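Side-chain contacts in alanine racemase (Corynebacterium glutamicum, PDB 2DY3), which is a two-domain, pyridoxal-5'-phosphate-containing protein of the alanine racemase family, with an N-terminal TIM-barrel domain and a C-terminal beta domain: residues 87-90 and 91-95; 131-134 and 135-138. All coordinates share one frame; numbering follows the deposited sequence.

Contact 1: 87-90 and 91-95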
ATOM      1  N   ASP B  87      23.762  -7.011   4.043  1.00 17.02           N
ATOM      2  CA  ASP B  87      24.979  -6.212   4.123  1.00 18.44           C
ATOM      3  C   ASP B  87      24.847  -5.216   5.283  1.00 18.83           C
ATOM      4  O   ASP B  87      24.730  -4.007   5.064  1.00 19.03           O
ATOM      5  CB  ASP B  87      25.193  -5.454   2.808  1.00 18.60           C
ATOM      6  CG  ASP B  87      26.520  -4.722   2.765  1.00 21.18           C
ATOM      7  OD1 ASP B  87      26.812  -4.082   1.737  1.00 23.95           O
ATOM      8  OD2 ASP B  87      27.274  -4.792   3.753  1.00 19.95           O
ATOM      9  N   PHE B  88      24.862  -5.720   6.514  1.00 16.29           N
ATOM     10  CA  PHE B  88      24.735  -4.849   7.672  1.00 16.22           C
ATOM     11  C   PHE B  88      25.992  -4.005   7.847  1.00 17.07           C
ATOM     12  O   PHE B  88      25.947  -2.931   8.442  1.00 18.07           O
ATOM     13  CB  PHE B  88      24.451  -5.676   8.936  1.00 15.87           C
ATOM     14  CG  PHE B  88      25.542  -6.641   9.296  1.00 15.52           C
ATOM     15  CD1 PHE B  88      26.605  -6.242  10.088  1.00 15.63           C
ATOM     16  CD2 PHE B  88      25.498  -7.953   8.854  1.00 16.50           C
ATOM     17  CE1 PHE B  88      27.606  -7.133  10.438  1.00 12.73           C
ATOM     18  CE2 PHE B  88      26.499  -8.851   9.199  1.00 15.96           C
ATOM     19  CZ  PHE B  88      27.552  -8.435   9.992  1.00 15.00           C
ATOM     20  N   ARG B  89      27.109  -4.494   7.311  1.00 18.06           N
ATOM     21  CA  ARG B  89      28.378  -3.781   7.382  1.00 17.59           C
ATOM     22  C   ARG B  89      28.221  -2.428   6.707  1.00 16.19           C
ATOM     23  O   ARG B  89      28.825  -1.440   7.124  1.00 19.01           O
ATOM     24  CB  ARG B  89      29.492  -4.583   6.685  1.00 18.35           C
ATOM     25  CG  ARG B  89      30.820  -3.829   6.540  1.00 18.18           C
ATOM     26  CD  ARG B  89      31.330  -3.325   7.883  1.00 19.00           C
ATOM     27  NE  ARG B  89      32.490  -2.449   7.737  1.00 20.85           N
ATOM     28  CZ  ARG B  89      33.740  -2.871   7.558  1.00 23.40           C
ATOM     29  NH1 ARG B  89      34.010  -4.170   7.509  1.00 20.24           N
ATOM     30  NH2 ARG B  89      34.726  -1.990   7.423  1.00 23.45           N
ATOM     31  N   ALA B  90      27.406  -2.392   5.659  1.00 16.95           N
ATOM     32  CA  ALA B  90      27.150  -1.157   4.925  1.00 17.04           C
ATOM     33  C   ALA B  90      26.507  -0.131   5.852  1.00 18.82           C
ATOM     34  O   ALA B  90      26.734   1.070   5.713  1.00 20.37           O
ATOM     35  CB  ALA B  90      26.236  -1.433   3.739  1.00 15.43           C
ATOM     36  N   ALA B  91      25.704  -0.610   6.799  1.00 17.29           N
ATOM     37  CA  ALA B  91      25.036   0.278   7.741  1.00 17.56           C
ATOM     38  C   ALA B  91      26.054   0.782   8.759  1.00 17.94           C
ATOM     39  O   ALA B  91      26.109   1.980   9.062  1.00 17.68           O
ATOM     40  CB  ALA B  91      23.907  -0.457   8.442  1.00 19.77           C
ATOM     41  N   ILE B  92      26.856  -0.140   9.283  1.00 17.19           N
ATOM     42  CA  ILE B  92      27.891   0.215  10.243  1.00 19.03           C
ATOM     43  C   ILE B  92      28.759   1.330   9.660  1.00 20.21           C
ATOM     44  O   ILE B  92      29.080   2.299  10.347  1.00 20.87           O
ATOM     45  CB  ILE B  92      28.800  -0.984  10.569  1.00 16.70           C
ATOM     46  CG1 ILE B  92      27.990  -2.093  11.242  1.00 18.72           C
ATOM     47  CG2 ILE B  92      29.937  -0.533  11.485  1.00 17.48           C
ATOM     48  CD1 ILE B  92      28.785  -3.362  11.515  1.00 14.47           C
ATOM     49  N   ASP B  93      29.129   1.182   8.390  1.00 20.30           N
ATOM     50  CA  ASP B  93      29.955   2.170   7.705  1.00 23.91           C
ATOM     51  C   ASP B  93      29.290   3.546   7.655  1.00 25.27           C
ATOM     52  O   ASP B  93      29.970   4.569   7.518  1.00 24.32           O
ATOM     53  CB  ASP B  93      30.258   1.730   6.267  1.00 25.39           C
ATOM     54  CG  ASP B  93      31.089   0.466   6.196  1.00 27.30           C
ATOM     55  OD1 ASP B  93      31.868   0.206   7.134  1.00 27.70           O
ATOM     56  OD2 ASP B  93      30.974  -0.259   5.184  1.00 29.28           O
ATOM     57  N   ARG B  94      27.964   3.562   7.754  1.00 25.72           N
ATOM     58  CA  ARG B  94      27.200   4.805   7.708  1.00 25.71           C
ATOM     59  C   ARG B  94      26.803   5.288   9.108  1.00 25.26           C
ATOM     60  O   ARG B  94      25.871   6.081   9.265  1.00 24.29           O
ATOM     61  CB  ARG B  94      25.952   4.607   6.841  1.00 28.30           C
ATOM     62  CG  ARG B  94      26.268   4.208   5.403  1.00 30.70           C
ATOM     63  CD  ARG B  94      25.967   5.339   4.440  1.00 32.80           C
ATOM     64  NE  ARG B  94      24.606   5.262   3.934  1.00 36.26           N
ATOM     65  CZ  ARG B  94      23.945   6.278   3.388  1.00 36.17           C
ATOM     66  NH1 ARG B  94      24.513   7.472   3.278  1.00 36.15           N
ATOM     67  NH2 ARG B  94      22.719   6.087   2.932  1.00 38.09           N
ATOM     68  N   ASN B  95      27.519   4.807  10.117  1.00 22.57           N
ATOM     69  CA  ASN B  95      27.259   5.185  11.503  1.00 22.87           C
ATOM     70  C   ASN B  95      25.823   4.899  11.925  1.00 21.14           C
ATOM     71  O   ASN B  95      25.172   5.718  12.572  1.00 22.34           O
ATOM     72  CB  ASN B  95      27.590   6.667  11.723  1.00 23.48           C
ATOM     73  CG  ASN B  95      27.430   7.094  13.175  1.00 27.82           C
ATOM     74  OD1 ASN B  95      27.860   6.389  14.096  1.00 28.51           O
ATOM     75  ND2 ASN B  95      26.819   8.255  13.386  1.00 28.86           N
TER
HETATM   76  O   HOH W   1      34.562   1.040   8.126  1.00 36.26           O
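Arg89 reaches forward along one turn of helix 88-92 to meet Asp93. Its CB starts out directed away from 91-95, with CG anti to the backbone N (chi1 172°), and the chain then bends at chi2 (55°), which brings the outer half back toward the Asp93 carboxylate. Arg89 CG passes 3.8 Å from Asp93 OD2, and Arg89 CD lies 3.6 Å from Asp93 OD1. Arg89 NE closes the salt bridge, donating to Asp93 OD1 over 2.8 Å. OD1 is approached on its syn side and lies near the guanidinium plane, although the two flat groups are turned 69° apart. Arg89 CZ also faces Asp93 OD1, at 3.6 Å. A water completes a small ring, accepting from Arg89 NH2 and donating to Asp93 OD1, so two donors grip that oxygen. In the backbone of the same turn, Asp93 N donates to Arg89 O at 2.9 Å. On another side of the turn, Ile92 CD1 packs against the edge of the Phe88 ring, 3.9 Å from Phe88 CD1. Asp87 is the N-cap, its OD2 accepting from Ala90 N, and Asn95 is the C-prime residue of the Schellman motif that ends the helix. This short helix connects parallel strands 76-81 and 97-100 in a beta-alpha-beta unit of the barrel: Phe88 and Ile92 pack on Leu98, Ala90 rests on Met66 of helix 62-70, and Arg94 forms a salt bridge with Asp70.

Contact 2: 131-134 and 135-138; sequences GVDE and QEWE
A capping box opens helix 134-146: Asp133, the N-cap, and Glu136, three residues on, each accept from the other's backbone N. Asp133 N donates to Glu136 OE1 at 3.0 Å, meeting it on the anti side, whereas the return bond from Glu136 N to Asp133 OD1 is long and weak. Asp133 O also accepts from Glu136 N, at 2.7 Å. The two carboxylates stack with their planes 26° apart, and Asp133 OD1 comes within 3.6 Å of Glu136 OE1, a like-charge approach that the N-H groups of the helix start would be expected to ease. Val132 CG1 presses on Glu136 CB at 3.4 Å. The Trp137 indole lies against the backbone of the loop and first turn, with Glu134 CA over one face of its five-membered ring in a CH-pi contact. Trp137 also packs on Ala180 and Leu183 of helix 169-186, while Glu134 OE1 pairs with Arg179 of that helix. Gly131 O accepts from Lys246 of the second subunit, which places the loop at the dimer interface. At the indole edge, Trp137 NE1 donates to Val132 O over 2.9 Å, the oxygen lying in the ring plane while NE1 itself sits above the plane of the Val132 carbonyl.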
ATOM      1  N   GLY B 131      14.422 -10.451  19.602  1.00 21.12           N
ATOM      2  CA  GLY B 131      15.231 -10.053  20.741  1.00 21.32           C
ATOM      3  C   GLY B 131      15.815 -11.222  21.512  1.00 20.83           C
ATOM      4  O   GLY B 131      15.327 -12.346  21.418  1.00 18.80           O
ATOM      5  N   VAL B 132      16.866 -10.942  22.276  1.00 21.83           N
ATOM      6  CA  VAL B 132      17.550 -11.945  23.080  1.00 22.76           C
ATOM      7  C   VAL B 132      16.730 -12.242  24.337  1.00 24.81           C
ATOM      8  O   VAL B 132      16.360 -11.324  25.073  1.00 23.81           O
ATOM      9  CB  VAL B 132      18.954 -11.434  23.493  1.00 23.87           C
ATOM     10  CG1 VAL B 132      19.740 -12.544  24.169  1.00 23.17           C
ATOM     11  CG2 VAL B 132      19.702 -10.920  22.266  1.00 24.86           C
ATOM     12  N   ASP B 133      16.434 -13.517  24.580  1.00 24.75           N
ATOM     13  CA  ASP B 133      15.657 -13.875  25.759  1.00 26.66           C
ATOM     14  C   ASP B 133      16.546 -14.239  26.939  1.00 26.68           C
ATOM     15  O   ASP B 133      17.735 -14.499  26.784  1.00 24.72           O
ATOM     16  CB  ASP B 133      14.687 -15.023  25.462  1.00 27.13           C
ATOM     17  CG  ASP B 133      15.391 -16.301  25.068  1.00 28.98           C
ATOM     18  OD1 ASP B 133      16.376 -16.681  25.737  1.00 33.03           O
ATOM     19  OD2 ASP B 133      14.946 -16.937  24.094  1.00 30.28           O
ATOM     20  N   GLU B 134      15.938 -14.250  28.120  1.00 29.99           N
ATOM     21  CA  GLU B 134      16.609 -14.539  29.385  1.00 32.09           C
ATOM     22  C   GLU B 134      17.684 -15.625  29.374  1.00 32.56           C
ATOM     23  O   GLU B 134      18.779 -15.423  29.904  1.00 32.25           O
ATOM     24  CB  GLU B 134      15.551 -14.868  30.442  1.00 35.55           C
ATOM     25  CG  GLU B 134      16.085 -15.043  31.851  1.00 39.83           C
ATOM     26  CD  GLU B 134      14.969 -15.067  32.881  1.00 43.57           C
ATOM     27  OE1 GLU B 134      14.361 -14.004  33.115  1.00 43.84           O
ATOM     28  OE2 GLU B 134      14.687 -16.147  33.445  1.00 47.18           O
ATOM     29  N   GLN B 135      17.378 -16.775  28.783  1.00 32.65           N
ATOM     30  CA  GLN B 135      18.340 -17.871  28.735  1.00 34.11           C
ATOM     31  C   GLN B 135      19.587 -17.537  27.914  1.00 32.62           C
ATOM     32  O   GLN B 135      20.639 -18.155  28.101  1.00 33.03           O
ATOM     33  CB  GLN B 135      17.682 -19.134  28.166  1.00 38.04           C
ATOM     34  CG  GLN B 135      16.522 -19.671  28.994  1.00 44.89           C
ATOM     35  CD  GLN B 135      16.913 -19.986  30.431  1.00 49.29           C
ATOM     36  OE1 GLN B 135      17.195 -19.087  31.227  1.00 51.57           O
ATOM     37  NE2 GLN B 135      16.935 -21.273  30.769  1.00 50.90           N
ATOM     38  N   GLU B 136      19.473 -16.559  27.020  1.00 28.77           N
ATOM     39  CA  GLU B 136      20.592 -16.169  26.164  1.00 27.21           C
ATOM     40  C   GLU B 136      21.365 -14.945  26.673  1.00 25.52           C
ATOM     41  O   GLU B 136      22.490 -14.697  26.237  1.00 22.91           O
ATOM     42  CB  GLU B 136      20.085 -15.876  24.744  1.00 28.39           C
ATOM     43  CG  GLU B 136      19.061 -16.873  24.213  1.00 28.34           C
ATOM     44  CD  GLU B 136      18.459 -16.462  22.876  1.00 30.40           C
ATOM     45  OE1 GLU B 136      17.953 -15.326  22.759  1.00 29.64           O
ATOM     46  OE2 GLU B 136      18.482 -17.283  21.937  1.00 31.21           O
ATOM     47  N   TRP B 137      20.768 -14.186  27.589  1.00 23.60           N
ATOM     48  CA  TRP B 137      21.410 -12.976  28.112  1.00 22.96           C
ATOM     49  C   TRP B 137      22.855 -13.177  28.549  1.00 23.47           C
ATOM     50  O   TRP B 137      23.744 -12.436  28.138  1.00 22.33           O
ATOM     51  CB  TRP B 137      20.611 -12.401  29.287  1.00 20.93           C
ATOM     52  CG  TRP B 137      19.225 -11.986  28.935  1.00 20.96           C
ATOM     53  CD1 TRP B 137      18.733 -11.750  27.685  1.00 20.14           C
ATOM     54  CD2 TRP B 137      18.157 -11.705  29.850  1.00 21.29           C
ATOM     55  NE1 TRP B 137      17.422 -11.337  27.765  1.00 21.46           N
ATOM     56  CE2 TRP B 137      17.046 -11.303  29.083  1.00 20.80           C
ATOM     57  CE3 TRP B 137      18.034 -11.756  31.245  1.00 22.13           C
ATOM     58  CZ2 TRP B 137      15.823 -10.953  29.662  1.00 18.98           C
ATOM     59  CZ3 TRP B 137      16.820 -11.408  31.819  1.00 19.85           C
ATOM     60  CH2 TRP B 137      15.732 -11.012  31.026  1.00 21.22           C
ATOM     61  N   GLU B 138      23.081 -14.182  29.390  1.00 25.47           N
ATOM     62  CA  GLU B 138      24.417 -14.483  29.894  1.00 27.35           C
ATOM     63  C   GLU B 138      25.465 -14.555  28.793  1.00 25.62           C
ATOM     64  O   GLU B 138      26.458 -13.824  28.817  1.00 24.00           O
ATOM     65  CB  GLU B 138      24.411 -15.811  30.656  1.00 29.44           C
ATOM     66  CG  GLU B 138      23.718 -15.763  32.003  1.00 35.26           C
ATOM     67  CD  GLU B 138      24.458 -14.908  33.007  1.00 37.44           C
ATOM     68  OE1 GLU B 138      24.025 -14.860  34.179  1.00 39.43           O
ATOM     69  OE2 GLU B 138      25.470 -14.286  32.629  1.00 38.78           O
TER
HETATM   70  O   HOH W   2      17.194 -14.258  20.238  1.00 24.90           O

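In the fold
Contacts 1 and 2 follow one another along the chain within the N-terminal TIM-barrel domain, their centres 25 Å apart and their nearest atoms about 15 Å apart, without touching. Both involve helices that connect strands of the parallel sheet: helix 88-92 of contact 1 follows strand 76-81 and precedes strand 97-100, while helix 134-146 of contact 2 follows strand 117-122 and precedes strand 150-156. Contact 1 spans a whole short helix, whereas contact 2 concerns a helix start. Neither segment pair contains a residue of the pyridoxal-5'-phosphate pocket; Gly131 of contact 2 lies about 10 Å from a bound pyridoxal-5'-phosphate. The second subunit is within reach of contact 2 alone.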